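Local coordinates for protein tryptophan decarboxylase 1 (Oryza sativa subsp. japonica, PDB 6KHO) that decarboxylates L-tryptophan to tryptamine and 5-hydroxy-L-tryptophan to serotonin, working as a homodimer with pyridoxal 5'-phosphate as cofactor, at residues Y33-D43 with F77-R85. Residues are numbered along the deposited sequence; the frame is centred on the assembly and turned at random.
Sequences YLHKAVDFISD and FDVTMKELR
Tyr-33 and Phe-77 lie flat on one another in an offset stack, centroids 4.2 Å apart and planes only 5° from parallel. The offset slides CB of Phe-77 over the middle of the tyrosine ring, 3.6 Å from its centroid, while CB of Tyr-33 sits over the phenylalanine face in return. One turn further on, the methyl CE of Met-81, its chain curled by bends at chi2 and chi3, reaches CB of Phe-40 at 3.5 Å. Phe-40 has its CG anti to the backbone N (chi1 169°), which swings the ring across to helix 77-88. There CD2 of Leu-84 stands almost on the ring normal, 3.7 Å from the centroid, and the guanidinium of Arg-85 meets the ring's edge, its plane nearly perpendicular (88°), with CD1 of Phe-40 over its face. Two salt bridges flank these apolar contacts. Arg-85 NH2 pairs with Asp-43 OD2 (2.8 Å), the carboxylate lying at the guanidinium's edge but well tilted from its plane; that of Lys-36 NZ to Asp-78 is looser, 3.3 Å to OD2 with a weak hydrogen bond to OD1. A water bonded to Arg-85 NH1 also donates to the carbonyl O of Lys-36, adding a bridge between the helices. The axes of 33-43 and 77-85 approach to 10.6 Å and run in nearly the same direction, far from the cofactor; helix 110-122 of the second subunit packs on the stacked rings through its Ala-110 (on Tyr-33) and Ala-114 (on Phe-77).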
loop_
_atom_site.group_PDB
_atom_site.type_symbol
_atom_site.label_atom_id
_atom_site.label_comp_id
_atom_site.label_asym_id
_atom_site.label_seq_id
_atom_site.Cartn_x
_atom_site.Cartn_y
_atom_site.Cartn_z
ATOM N N TYR A 33 -25.807 5.966 -1.229
ATOM C CA TYR A 33 -24.917 4.834 -0.950
ATOM C C TYR A 33 -24.148 5.063 0.342
ATOM O O TYR A 33 -24.027 4.155 1.178
ATOM C CB TYR A 33 -23.913 4.605 -2.082
ATOM C CG TYR A 33 -24.407 4.110 -3.434
ATOM C CD1 TYR A 33 -25.733 4.265 -3.856
ATOM C CD2 TYR A 33 -23.512 3.515 -4.310
ATOM C CE1 TYR A 33 -26.134 3.827 -5.119
ATOM C CE2 TYR A 33 -23.896 3.083 -5.562
ATOM C CZ TYR A 33 -25.198 3.239 -5.965
ATOM O OH TYR A 33 -25.532 2.787 -7.221
ATOM N N LEU A 34 -23.599 6.273 0.522
ATOM C CA LEU A 34 -22.800 6.524 1.722
ATOM C C LEU A 34 -23.662 6.553 2.981
ATOM O O LEU A 34 -23.216 6.102 4.045
ATOM C CB LEU A 34 -21.999 7.823 1.571
ATOM C CG LEU A 34 -20.889 7.746 0.511
ATOM C CD1 LEU A 34 -20.055 9.018 0.494
ATOM C CD2 LEU A 34 -19.963 6.534 0.720
ATOM N N HIS A 35 -24.901 7.065 2.889
ATOM C CA HIS A 35 -25.789 7.029 4.049
ATOM C C HIS A 35 -26.109 5.593 4.443
ATOM O O HIS A 35 -26.181 5.265 5.634
ATOM C CB HIS A 35 -27.083 7.814 3.760
ATOM C CG HIS A 35 -26.919 9.297 3.900
ATOM N ND1 HIS A 35 -25.913 9.865 4.655
ATOM C CD2 HIS A 35 -27.628 10.330 3.386
ATOM C CE1 HIS A 35 -26.006 11.182 4.595
ATOM N NE2 HIS A 35 -27.036 11.490 3.831
ATOM N N LYS A 36 -26.318 4.729 3.449
ATOM C CA LYS A 36 -26.561 3.319 3.726
ATOM C C LYS A 36 -25.335 2.651 4.327
ATOM O O LYS A 36 -25.461 1.809 5.225
ATOM C CB LYS A 36 -26.998 2.622 2.438
ATOM C CG LYS A 36 -28.449 2.933 2.114
ATOM C CD LYS A 36 -28.812 2.658 0.673
ATOM C CE LYS A 36 -30.293 2.981 0.458
ATOM N NZ LYS A 36 -30.564 3.284 -0.950
ATOM N N ALA A 37 -24.138 3.013 3.846
ATOM C CA ALA A 37 -22.915 2.508 4.458
ATOM C C ALA A 37 -22.782 2.971 5.909
ATOM O O ALA A 37 -22.359 2.196 6.775
ATOM C CB ALA A 37 -21.694 2.942 3.628
ATOM N N VAL A 38 -23.134 4.229 6.201
ATOM C CA VAL A 38 -23.011 4.725 7.571
ATOM C C VAL A 38 -23.992 4.008 8.490
ATOM O O VAL A 38 -23.661 3.670 9.634
ATOM C CB VAL A 38 -23.205 6.252 7.619
ATOM C CG1 VAL A 38 -23.350 6.736 9.057
ATOM C CG2 VAL A 38 -22.032 6.962 6.931
ATOM N N ASP A 39 -25.212 3.765 8.001
ATOM C CA ASP A 39 -26.190 3.008 8.777
ATOM C C ASP A 39 -25.679 1.606 9.085
ATOM O O ASP A 39 -25.804 1.125 10.218
ATOM C CB ASP A 39 -27.511 2.932 8.020
ATOM C CG ASP A 39 -28.272 4.246 8.045
ATOM O OD1 ASP A 39 -27.967 5.097 8.905
ATOM O OD2 ASP A 39 -29.175 4.422 7.204
ATOM N N PHE A 40 -25.135 0.919 8.071
ATOM C CA PHE A 40 -24.511 -0.379 8.319
ATOM C C PHE A 40 -23.463 -0.280 9.419
ATOM O O PHE A 40 -23.408 -1.139 10.308
ATOM C CB PHE A 40 -23.860 -0.944 7.052
ATOM C CG PHE A 40 -22.988 -2.154 7.322
ATOM C CD1 PHE A 40 -23.555 -3.417 7.452
ATOM C CD2 PHE A 40 -21.610 -2.021 7.507
ATOM C CE1 PHE A 40 -22.762 -4.529 7.729
ATOM C CE2 PHE A 40 -20.820 -3.126 7.793
ATOM C CZ PHE A 40 -21.398 -4.380 7.905
ATOM N N ILE A 41 -22.604 0.750 9.361
ATOM C CA ILE A 41 -21.515 0.856 10.336
ATOM C C ILE A 41 -22.074 1.063 11.740
ATOM O O ILE A 41 -21.607 0.446 12.705
ATOM C CB ILE A 41 -20.538 1.985 9.944
ATOM C CG1 ILE A 41 -19.720 1.611 8.705
ATOM C CG2 ILE A 41 -19.593 2.292 11.085
ATOM C CD1 ILE A 41 -19.092 2.818 8.022
ATOM N N SER A 42 -23.078 1.936 11.882
ATOM C CA SER A 42 -23.709 2.126 13.188
ATOM C C SER A 42 -24.274 0.813 13.719
ATOM O O SER A 42 -24.074 0.472 14.887
ATOM C CB SER A 42 -24.823 3.173 13.099
ATOM O OG SER A 42 -24.326 4.389 12.582
ATOM N N ASP A 43 -24.996 0.074 12.868
ATOM C CA ASP A 43 -25.557 -1.211 13.278
ATOM C C ASP A 43 -24.458 -2.204 13.619
ATOM O O ASP A 43 -24.591 -3.005 14.553
ATOM C CB ASP A 43 -26.422 -1.788 12.166
ATOM C CG ASP A 43 -27.657 -0.972 11.907
ATOM O OD1 ASP A 43 -27.985 -0.117 12.764
ATOM O OD2 ASP A 43 -28.290 -1.183 10.843
ATOM N N PHE A 77 -28.073 -0.576 -5.005
ATOM C CA PHE A 77 -27.046 -0.700 -3.979
ATOM C C PHE A 77 -27.598 -1.331 -2.705
ATOM O O PHE A 77 -26.834 -1.895 -1.925
ATOM C CB PHE A 77 -26.426 0.669 -3.682
ATOM C CG PHE A 77 -25.217 0.605 -2.789
ATOM C CD1 PHE A 77 -24.042 0.014 -3.232
ATOM C CD2 PHE A 77 -25.257 1.143 -1.503
ATOM C CE1 PHE A 77 -22.919 -0.044 -2.413
ATOM C CE2 PHE A 77 -24.140 1.091 -0.677
ATOM C CZ PHE A 77 -22.972 0.488 -1.128
ATOM N N ASP A 78 -28.915 -1.267 -2.487
ATOM C CA ASP A 78 -29.500 -1.991 -1.363
ATOM C C ASP A 78 -29.231 -3.489 -1.452
ATOM O O ASP A 78 -29.114 -4.155 -0.421
ATOM C CB ASP A 78 -31.005 -1.743 -1.308
ATOM C CG ASP A 78 -31.348 -0.279 -1.452
ATOM O OD1 ASP A 78 -31.118 0.300 -2.554
ATOM O OD2 ASP A 78 -31.817 0.294 -0.447
ATOM N N VAL A 79 -29.156 -4.031 -2.670
ATOM C CA VAL A 79 -28.873 -5.454 -2.852
ATOM C C VAL A 79 -27.420 -5.760 -2.502
ATOM O O VAL A 79 -27.122 -6.764 -1.847
ATOM C CB VAL A 79 -29.212 -5.873 -4.292
ATOM C CG1 VAL A 79 -28.710 -7.293 -4.573
ATOM C CG2 VAL A 79 -30.720 -5.753 -4.537
ATOM N N THR A 80 -26.493 -4.897 -2.927
ATOM C CA THR A 80 -25.095 -5.063 -2.542
ATOM C C THR A 80 -24.942 -5.073 -1.027
ATOM O O THR A 80 -24.258 -5.934 -0.466
ATOM C CB THR A 80 -24.263 -3.948 -3.167
ATOM O OG1 THR A 80 -24.504 -3.942 -4.582
ATOM C CG2 THR A 80 -22.769 -4.169 -2.877
ATOM N N MET A 81 -25.609 -4.139 -0.342
ATOM C CA MET A 81 -25.549 -4.100 1.119
ATOM C C MET A 81 -26.226 -5.314 1.753
ATOM O O MET A 81 -25.790 -5.778 2.812
ATOM C CB MET A 81 -26.196 -2.816 1.646
ATOM C CG MET A 81 -25.471 -1.522 1.231
ATOM S SD MET A 81 -23.786 -1.462 1.881
ATOM C CE MET A 81 -24.117 -1.483 3.639
ATOM N N LYS A 82 -27.300 -5.834 1.149
ATOM C CA LYS A 82 -27.895 -7.045 1.714
ATOM C C LYS A 82 -26.934 -8.228 1.615
ATOM O O LYS A 82 -26.804 -9.008 2.565
ATOM C CB LYS A 82 -29.228 -7.373 1.033
ATOM C CG LYS A 82 -29.908 -8.610 1.631
ATOM C CD LYS A 82 -31.226 -8.920 0.936
ATOM C CE LYS A 82 -32.051 -9.957 1.702
ATOM N NZ LYS A 82 -33.504 -9.808 1.359
ATOM N N GLU A 83 -26.245 -8.372 0.480
ATOM C CA GLU A 83 -25.246 -9.438 0.356
ATOM C C GLU A 83 -24.070 -9.221 1.297
ATOM O O GLU A 83 -23.522 -10.190 1.831
ATOM C CB GLU A 83 -24.787 -9.561 -1.099
ATOM C CG GLU A 83 -25.981 -9.869 -2.036
ATOM C CD GLU A 83 -25.578 -10.217 -3.462
ATOM O OE1 GLU A 83 -24.436 -9.922 -3.863
ATOM O OE2 GLU A 83 -26.417 -10.786 -4.192
ATOM N N LEU A 84 -23.680 -7.966 1.532
ATOM C CA LEU A 84 -22.707 -7.685 2.581
ATOM C C LEU A 84 -23.162 -8.260 3.920
ATOM O O LEU A 84 -22.397 -8.942 4.615
ATOM C CB LEU A 84 -22.489 -6.175 2.696
ATOM C CG LEU A 84 -21.570 -5.742 3.829
ATOM C CD1 LEU A 84 -20.130 -6.139 3.515
ATOM C CD2 LEU A 84 -21.693 -4.244 4.063
ATOM N N ARG A 85 -24.409 -7.988 4.304
ATOM C CA ARG A 85 -24.882 -8.422 5.613
ATOM C C ARG A 85 -25.110 -9.927 5.669
ATOM O O ARG A 85 -24.907 -10.538 6.726
ATOM C CB ARG A 85 -26.168 -7.684 5.992
ATOM C CG ARG A 85 -26.026 -6.168 6.023
ATOM C CD ARG A 85 -27.368 -5.460 6.110
ATOM N NE ARG A 85 -27.477 -4.720 7.365
ATOM C CZ ARG A 85 -27.430 -3.392 7.473
ATOM N NH1 ARG A 85 -27.284 -2.630 6.388
ATOM N NH2 ARG A 85 -27.536 -2.828 8.675
HETATM O O HOH W 1 -27.556 0.095 5.300
#